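Protease Do-like 1, chloroplastic (Arabidopsis thaliana, PDB 3QO6) is a serine protease of the chloroplast, required at high temperature, that may degrade damaged proteins. Local coordinates at residues V230-D242 against N296-V309. Sequence-based numbering, arbitrary orientation.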
ATOM      1  N   VAL B 230     -26.457  32.956   9.562  1.00 68.94           N
ATOM      2  CA  VAL B 230     -27.719  32.521   8.989  1.00 71.15           C
ATOM      3  C   VAL B 230     -28.365  31.770  10.117  1.00 73.62           C
ATOM      4  O   VAL B 230     -27.711  30.973  10.778  1.00 76.70           O
ATOM      5  CB  VAL B 230     -27.523  31.584   7.785  1.00 69.10           C
ATOM      6  CG1 VAL B 230     -28.746  30.746   7.581  1.00 70.51           C
ATOM      7  CG2 VAL B 230     -27.311  32.399   6.535  1.00 69.75           C
ATOM      8  N   THR B 231     -29.638  32.020  10.368  1.00 74.55           N
ATOM      9  CA  THR B 231     -30.258  31.321  11.478  1.00 76.89           C
ATOM     10  C   THR B 231     -31.147  30.206  10.989  1.00 79.13           C
ATOM     11  O   THR B 231     -32.142  30.427  10.270  1.00 82.98           O
ATOM     12  CB  THR B 231     -31.025  32.306  12.397  1.00 76.69           C
ATOM     13  OG1 THR B 231     -30.072  33.113  13.097  1.00 74.11           O
ATOM     14  CG2 THR B 231     -31.888  31.562  13.406  1.00 73.73           C
ATOM     15  N   ARG B 232     -30.770  28.997  11.392  1.00 77.10           N
ATOM     16  CA  ARG B 232     -31.474  27.797  10.984  1.00 76.19           C
ATOM     17  C   ARG B 232     -32.128  27.063  12.141  1.00 73.85           C
ATOM     18  O   ARG B 232     -31.554  26.895  13.218  1.00 74.42           O
ATOM     19  CB  ARG B 232     -30.491  26.875  10.249  1.00 85.05           C
ATOM     20  CG  ARG B 232     -29.806  27.508   9.013  1.00 82.31           C
ATOM     21  CD  ARG B 232     -28.735  26.582   8.462  1.00 86.10           C
ATOM     22  NE  ARG B 232     -28.385  26.884   7.079  1.00 90.13           N
ATOM     23  CZ  ARG B 232     -29.279  27.068   6.109  1.00 93.48           C
ATOM     24  NH1 ARG B 232     -30.581  26.990   6.372  1.00 94.81           N
ATOM     25  NH2 ARG B 232     -28.874  27.311   4.869  1.00 95.32           N
ATOM     26  N   PRO B 233     -33.340  26.571  11.911  1.00 74.06           N
ATOM     27  CA  PRO B 233     -34.142  25.838  12.903  1.00 71.76           C
ATOM     28  C   PRO B 233     -33.627  24.445  13.267  1.00 69.33           C
ATOM     29  O   PRO B 233     -32.972  23.799  12.468  1.00 70.26           O
ATOM     30  CB  PRO B 233     -35.501  25.752  12.226  1.00 73.90           C
ATOM     31  CG  PRO B 233     -35.082  25.542  10.748  1.00 74.00           C
ATOM     32  CD  PRO B 233     -33.968  26.547  10.574  1.00 70.65           C
ATOM     33  N   ILE B 234     -33.934  23.987  14.475  1.00 66.40           N
ATOM     34  CA  ILE B 234     -33.553  22.650  14.880  1.00 65.52           C
ATOM     35  C   ILE B 234     -34.654  22.019  15.684  1.00 65.39           C
ATOM     36  O   ILE B 234     -35.426  22.724  16.322  1.00 66.37           O
ATOM     37  CB  ILE B 234     -32.311  22.613  15.738  1.00 61.93           C
ATOM     38  CG1 ILE B 234     -32.607  23.232  17.100  1.00 61.49           C
ATOM     39  CG2 ILE B 234     -31.193  23.283  15.014  1.00 59.89           C
ATOM     40  CD1 ILE B 234     -31.483  22.979  18.100  1.00 60.32           C
ATOM     41  N   LEU B 235     -34.701  20.686  15.653  1.00 66.57           N
ATOM     42  CA  LEU B 235     -35.692  19.899  16.395  1.00 67.26           C
ATOM     43  C   LEU B 235     -35.079  19.591  17.724  1.00 68.73           C
ATOM     44  O   LEU B 235     -35.767  19.307  18.706  1.00 68.72           O
ATOM     45  CB  LEU B 235     -35.947  18.571  15.705  1.00 68.99           C
ATOM     46  CG  LEU B 235     -37.296  18.276  15.059  1.00 68.01           C
ATOM     47  CD1 LEU B 235     -37.226  16.874  14.486  1.00 69.38           C
ATOM     48  CD2 LEU B 235     -38.417  18.360  16.065  1.00 64.46           C
ATOM     49  N   GLY B 236     -33.754  19.627  17.740  1.00 69.50           N
ATOM     50  CA  GLY B 236     -33.058  19.337  18.965  1.00 70.29           C
ATOM     51  C   GLY B 236     -32.912  17.846  19.225  1.00 73.50           C
ATOM     52  O   GLY B 236     -33.078  17.399  20.366  1.00 71.76           O
ATOM     53  N   ILE B 237     -32.639  17.061  18.178  1.00 74.94           N
ATOM     54  CA  ILE B 237     -32.416  15.620  18.383  1.00 75.60           C
ATOM     55  C   ILE B 237     -31.180  15.095  17.652  1.00 75.14           C
ATOM     56  O   ILE B 237     -30.823  15.585  16.580  1.00 71.57           O
ATOM     57  CB  ILE B 237     -33.613  14.754  17.930  1.00 72.96           C
ATOM     58  CG1 ILE B 237     -33.695  14.710  16.415  1.00 75.22           C
ATOM     59  CG2 ILE B 237     -34.899  15.339  18.435  1.00 77.15           C
ATOM     60  CD1 ILE B 237     -34.655  13.673  15.927  1.00 76.17           C
ATOM     61  N   LYS B 238     -30.504  14.128  18.274  1.00 79.88           N
ATOM     62  CA  LYS B 238     -29.353  13.451  17.657  1.00 80.63           C
ATOM     63  C   LYS B 238     -29.932  12.104  17.284  1.00 78.28           C
ATOM     64  O   LYS B 238     -30.440  11.399  18.135  1.00 76.37           O
ATOM     65  CB  LYS B 238     -28.201  13.233  18.636  1.00 80.25           C
ATOM     66  CG  LYS B 238     -27.240  14.400  18.729  1.00 87.73           C
ATOM     67  CD  LYS B 238     -26.172  14.153  19.782  1.00 96.49           C
ATOM     68  CE  LYS B 238     -25.255  15.366  20.013  1.00 99.38           C
ATOM     69  NZ  LYS B 238     -24.211  15.067  21.059  1.00 99.22           N
ATOM     70  N   PHE B 239     -29.908  11.759  16.010  1.00 79.70           N
ATOM     71  CA  PHE B 239     -30.442  10.471  15.634  1.00 81.13           C
ATOM     72  C   PHE B 239     -29.382   9.492  15.193  1.00 84.06           C
ATOM     73  O   PHE B 239     -28.191   9.823  15.046  1.00 80.89           O
ATOM     74  CB  PHE B 239     -31.500  10.592  14.542  1.00 76.17           C
ATOM     75  CG  PHE B 239     -31.063  11.366  13.366  1.00 76.64           C
ATOM     76  CD1 PHE B 239     -31.038  12.744  13.404  1.00 79.34           C
ATOM     77  CD2 PHE B 239     -30.670  10.726  12.215  1.00 77.69           C
ATOM     78  CE1 PHE B 239     -30.634  13.470  12.307  1.00 79.58           C
ATOM     79  CE2 PHE B 239     -30.265  11.440  11.115  1.00 79.10           C
ATOM     80  CZ  PHE B 239     -30.245  12.814  11.157  1.00 80.67           C
ATOM     81  N   ALA B 240     -29.843   8.262  15.007  1.00 86.85           N
ATOM     82  CA  ALA B 240     -28.993   7.178  14.581  1.00 89.25           C
ATOM     83  C   ALA B 240     -28.886   7.242  13.072  1.00 90.10           C
ATOM     84  O   ALA B 240     -29.864   7.536  12.395  1.00 86.36           O
ATOM     85  CB  ALA B 240     -29.604   5.851  15.018  1.00 90.81           C
ATOM     86  N   PRO B 241     -27.685   6.995  12.528  1.00 95.65           N
ATOM     87  CA  PRO B 241     -27.474   7.023  11.073  1.00 99.92           C
ATOM     88  C   PRO B 241     -28.178   5.832  10.413  1.00103.52           C
ATOM     89  O   PRO B 241     -28.312   4.770  11.023  1.00103.33           O
ATOM     90  CB  PRO B 241     -25.957   6.945  10.942  1.00 97.27           C
ATOM     91  CG  PRO B 241     -25.492   7.630  12.216  1.00 97.72           C
ATOM     92  CD  PRO B 241     -26.397   7.005  13.240  1.00 94.95           C
ATOM     93  N   ASP B 242     -28.633   6.023   9.179  1.00106.95           N
ATOM     94  CA  ASP B 242     -29.340   4.991   8.432  1.00111.17           C
ATOM     95  C   ASP B 242     -28.733   3.596   8.564  1.00113.69           C
ATOM     96  O   ASP B 242     -29.445   2.592   8.480  1.00111.66           O
ATOM     97  CB  ASP B 242     -29.405   5.387   6.955  1.00115.69           C
ATOM     98  CG  ASP B 242     -30.125   6.717   6.731  1.00119.43           C
ATOM     99  OD1 ASP B 242     -31.333   6.797   7.046  1.00116.70           O
ATOM    100  OD2 ASP B 242     -29.482   7.679   6.244  1.00121.45           O
ATOM    101  N   ASN B 296     -35.946   7.917   6.643  1.00 96.27           N
ATOM    102  CA  ASN B 296     -34.516   7.916   6.967  1.00 93.12           C
ATOM    103  C   ASN B 296     -34.023   9.343   7.218  1.00 92.15           C
ATOM    104  O   ASN B 296     -34.810  10.297   7.199  1.00 89.98           O
ATOM    105  CB  ASN B 296     -33.745   7.367   5.793  1.00 92.18           C
ATOM    106  CG  ASN B 296     -34.009   8.154   4.547  1.00 92.28           C
ATOM    107  OD1 ASN B 296     -34.827   7.770   3.709  1.00 92.51           O
ATOM    108  ND2 ASN B 296     -33.346   9.296   4.431  1.00 94.27           N
ATOM    109  N   GLY B 297     -32.712   9.482   7.407  1.00 90.46           N
ATOM    110  CA  GLY B 297     -32.127  10.789   7.661  1.00 89.47           C
ATOM    111  C   GLY B 297     -32.433  11.819   6.591  1.00 88.58           C
ATOM    112  O   GLY B 297     -32.978  12.875   6.878  1.00 85.42           O
ATOM    113  N   SER B 298     -32.082  11.514   5.348  1.00 91.29           N
ATOM    114  CA  SER B 298     -32.324  12.439   4.241  1.00 94.10           C
ATOM    115  C   SER B 298     -33.731  13.023   4.249  1.00 93.62           C
ATOM    116  O   SER B 298     -33.917  14.215   4.025  1.00 92.37           O
ATOM    117  CB  SER B 298     -32.085  11.740   2.897  1.00 96.56           C
ATOM    118  OG  SER B 298     -32.742  12.428   1.832  1.00102.51           O
ATOM    119  N   ASP B 299     -34.720  12.172   4.487  1.00 95.31           N
ATOM    120  CA  ASP B 299     -36.101  12.618   4.505  1.00 95.92           C
ATOM    121  C   ASP B 299     -36.333  13.663   5.581  1.00 93.23           C
ATOM    122  O   ASP B 299     -36.971  14.687   5.327  1.00 93.43           O
ATOM    123  CB  ASP B 299     -37.054  11.433   4.713  1.00101.83           C
ATOM    124  CG  ASP B 299     -37.152  10.527   3.480  1.00106.92           C
ATOM    125  OD1 ASP B 299     -37.010  11.038   2.337  1.00106.31           O
ATOM    126  OD2 ASP B 299     -37.394   9.306   3.660  1.00108.67           O
ATOM    127  N   LEU B 300     -35.807  13.410   6.777  1.00 88.28           N
ATOM    128  CA  LEU B 300     -35.971  14.340   7.885  1.00 83.09           C
ATOM    129  C   LEU B 300     -35.302  15.655   7.519  1.00 82.88           C
ATOM    130  O   LEU B 300     -35.936  16.705   7.491  1.00 81.04           O
ATOM    131  CB  LEU B 300     -35.348  13.766   9.156  1.00 76.66           C
ATOM    132  CG  LEU B 300     -35.603  14.535  10.455  1.00 78.05           C
ATOM    133  CD1 LEU B 300     -37.117  14.583  10.737  1.00 68.05           C
ATOM    134  CD2 LEU B 300     -34.834  13.864  11.617  1.00 68.95           C
ATOM    135  N   TYR B 301     -34.013  15.577   7.214  1.00 83.04           N
ATOM    136  CA  TYR B 301     -33.239  16.744   6.839  1.00 83.11           C
ATOM    137  C   TYR B 301     -33.951  17.571   5.818  1.00 85.37           C
ATOM    138  O   TYR B 301     -34.186  18.754   6.017  1.00 86.71           O
ATOM    139  CB  TYR B 301     -31.906  16.328   6.248  1.00 79.11           C
ATOM    140  CG  TYR B 301     -30.844  16.135   7.280  1.00 80.53           C
ATOM    141  CD1 TYR B 301     -30.107  14.946   7.329  1.00 77.13           C
ATOM    142  CD2 TYR B 301     -30.580  17.129   8.221  1.00 75.19           C
ATOM    143  CE1 TYR B 301     -29.134  14.751   8.289  1.00 76.92           C
ATOM    144  CE2 TYR B 301     -29.614  16.941   9.188  1.00 78.90           C
ATOM    145  CZ  TYR B 301     -28.890  15.748   9.216  1.00 79.76           C
ATOM    146  OH  TYR B 301     -27.913  15.552  10.166  1.00 81.96           O
ATOM    147  N   ARG B 302     -34.276  16.918   4.714  1.00 87.60           N
ATOM    148  CA  ARG B 302     -34.935  17.551   3.595  1.00 92.96           C
ATOM    149  C   ARG B 302     -36.180  18.295   4.046  1.00 93.69           C
ATOM    150  O   ARG B 302     -36.379  19.458   3.691  1.00 94.94           O
ATOM    151  CB  ARG B 302     -35.291  16.485   2.554  1.00 96.55           C
ATOM    152  CG  ARG B 302     -35.811  17.013   1.229  1.00102.08           C
ATOM    153  CD  ARG B 302     -36.249  15.854   0.330  1.00106.38           C
ATOM    154  NE  ARG B 302     -37.037  14.857   1.060  1.00114.10           N
ATOM    155  CZ  ARG B 302     -38.163  15.104   1.741  1.00118.08           C
ATOM    156  NH1 ARG B 302     -38.678  16.332   1.803  1.00117.99           N
ATOM    157  NH2 ARG B 302     -38.778  14.115   2.386  1.00117.73           N
ATOM    158  N   ILE B 303     -37.002  17.636   4.852  1.00 92.95           N
ATOM    159  CA  ILE B 303     -38.231  18.247   5.306  1.00 92.43           C
ATOM    160  C   ILE B 303     -38.015  19.459   6.218  1.00 93.27           C
ATOM    161  O   ILE B 303     -38.680  20.472   6.047  1.00 95.68           O
ATOM    162  CB  ILE B 303     -39.120  17.204   5.985  1.00 94.22           C
ATOM    163  CG1 ILE B 303     -40.576  17.619   5.867  1.00 98.41           C
ATOM    164  CG2 ILE B 303     -38.755  17.078   7.430  1.00 98.08           C
ATOM    165  CD1 ILE B 303     -40.988  17.976   4.450  1.00102.82           C
ATOM    166  N   LEU B 304     -37.094  19.383   7.176  1.00 92.12           N
ATOM    167  CA  LEU B 304     -36.841  20.534   8.044  1.00 91.72           C
ATOM    168  C   LEU B 304     -36.190  21.659   7.268  1.00 92.31           C
ATOM    169  O   LEU B 304     -36.258  22.815   7.661  1.00 93.30           O
ATOM    170  CB  LEU B 304     -35.916  20.180   9.198  1.00 92.13           C
ATOM    171  CG  LEU B 304     -36.536  19.847  10.551  1.00 91.31           C
ATOM    172  CD1 LEU B 304     -37.268  18.519  10.492  1.00 88.16           C
ATOM    173  CD2 LEU B 304     -35.421  19.792  11.576  1.00 93.75           C
ATOM    174  N   ASP B 305     -35.544  21.314   6.167  1.00 93.50           N
ATOM    175  CA  ASP B 305     -34.882  22.303   5.336  1.00 95.08           C
ATOM    176  C   ASP B 305     -35.897  23.331   4.864  1.00 96.72           C
ATOM    177  O   ASP B 305     -35.538  24.412   4.404  1.00 96.38           O
ATOM    178  CB  ASP B 305     -34.275  21.626   4.116  1.00 97.28           C
ATOM    179  CG  ASP B 305     -33.047  22.345   3.608  1.00103.44           C
ATOM    180  OD1 ASP B 305     -32.837  22.325   2.372  1.00103.63           O
ATOM    181  OD2 ASP B 305     -32.291  22.912   4.443  1.00103.90           O
ATOM    182  N   GLN B 306     -37.172  22.982   4.975  1.00 97.34           N
ATOM    183  CA  GLN B 306     -38.245  23.849   4.529  1.00 98.16           C
ATOM    184  C   GLN B 306     -38.838  24.676   5.644  1.00 98.59           C
ATOM    185  O   GLN B 306     -39.666  25.551   5.402  1.00101.03           O
ATOM    186  CB  GLN B 306     -39.346  23.002   3.895  1.00103.26           C
ATOM    187  CG  GLN B 306     -38.921  22.297   2.613  1.00110.35           C
ATOM    188  CD  GLN B 306     -38.798  23.258   1.442  1.00114.41           C
ATOM    189  OE1 GLN B 306     -39.796  23.574   0.780  1.00115.78           O
ATOM    190  NE2 GLN B 306     -37.575  23.748   1.190  1.00113.93           N
ATOM    191  N   CYS B 307     -38.423  24.415   6.873  1.00 96.06           N
ATOM    192  CA  CYS B 307     -38.982  25.160   7.978  1.00 94.73           C
ATOM    193  C   CYS B 307     -38.138  26.338   8.366  1.00 95.77           C
ATOM    194  O   CYS B 307     -36.985  26.461   7.944  1.00 94.68           O
ATOM    195  CB  CYS B 307     -39.180  24.241   9.164  1.00 92.82           C
ATOM    196  SG  CYS B 307     -40.103  22.801   8.647  1.00 95.85           S
ATOM    197  N   LYS B 308     -38.737  27.214   9.164  1.00 95.68           N
ATOM    198  CA  LYS B 308     -38.068  28.410   9.639  1.00 96.15           C
ATOM    199  C   LYS B 308     -38.162  28.484  11.164  1.00 93.38           C
ATOM    200  O   LYS B 308     -39.093  27.946  11.755  1.00 92.17           O
ATOM    201  CB  LYS B 308     -38.697  29.636   8.965  1.00100.18           C
ATOM    202  CG  LYS B 308     -40.182  29.488   8.606  1.00106.20           C
ATOM    203  CD  LYS B 308     -40.664  30.657   7.731  1.00110.84           C
ATOM    204  CE  LYS B 308     -42.192  30.685   7.540  1.00111.03           C
ATOM    205  NZ  LYS B 308     -42.733  29.523   6.778  1.00109.12           N
ATOM    206  N   VAL B 309     -37.189  29.124  11.804  1.00 90.66           N
ATOM    207  CA  VAL B 309     -37.212  29.221  13.256  1.00 91.06           C
ATOM    208  C   VAL B 309     -38.582  29.635  13.734  1.00 92.39           C
ATOM    209  O   VAL B 309     -39.188  30.533  13.169  1.00 93.07           O
ATOM    210  CB  VAL B 309     -36.211  30.242  13.773  1.00 89.98           C
ATOM    211  CG1 VAL B 309     -36.342  30.370  15.271  1.00 87.53           C
ATOM    212  CG2 VAL B 309     -34.812  29.808  13.410  1.00 92.22           C
TER
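The peptide-binding groove of the PDZ domain lies between 230-242, whose L235-G236-I237 turn probably corresponds to the carboxylate-binding loop, and helix 297-304. F239 and Y301 form an offset edge-to-face pair. Ring carbon F239 CZ comes within 3.6 Å of Y301 CE1. The ring centroids are 5.6 Å apart and the planes stand at 64°, with the F239 edge toward the Y301 face. L300 CD2 lies over one face of the F239 ring, 4.3 Å from F239 CE1. G297 CA sits 4.0 Å from F239 CE2, and the lack of a side chain there lets the helix start close to the ring. The CG of F239 stands between backbone N and carbonyl carbon (chi1 52°), which turns the ring toward G297, L300 and Y301. With an alanine here, L300 and Y301 would probably lose their aromatic partner, and a gap would be likely to open beside the first helical turn. Further along, L300 also meets I237 CD1, and L304 CD2 packs 4.2 Å from L235 CG. At the far end P233 CG rests 3.5 Å from C307 O, and V309 lies against T231. At the start of the helix, G297 N donates a hydrogen bond to D242 OD1, though that oxygen is less surely placed. A bound peptide occupies the groove. Backbone hydrogen bonds join it to L235, G236, I237 and F239, and Y301 OH bonds to its backbone. F239, L300 and Y301 pack on a modified side chain of the peptide. A loop and strand facing a helix across a bound peptide is the classic PDZ ligand site, here in a circularly permuted PDZ domain of the HtrA type.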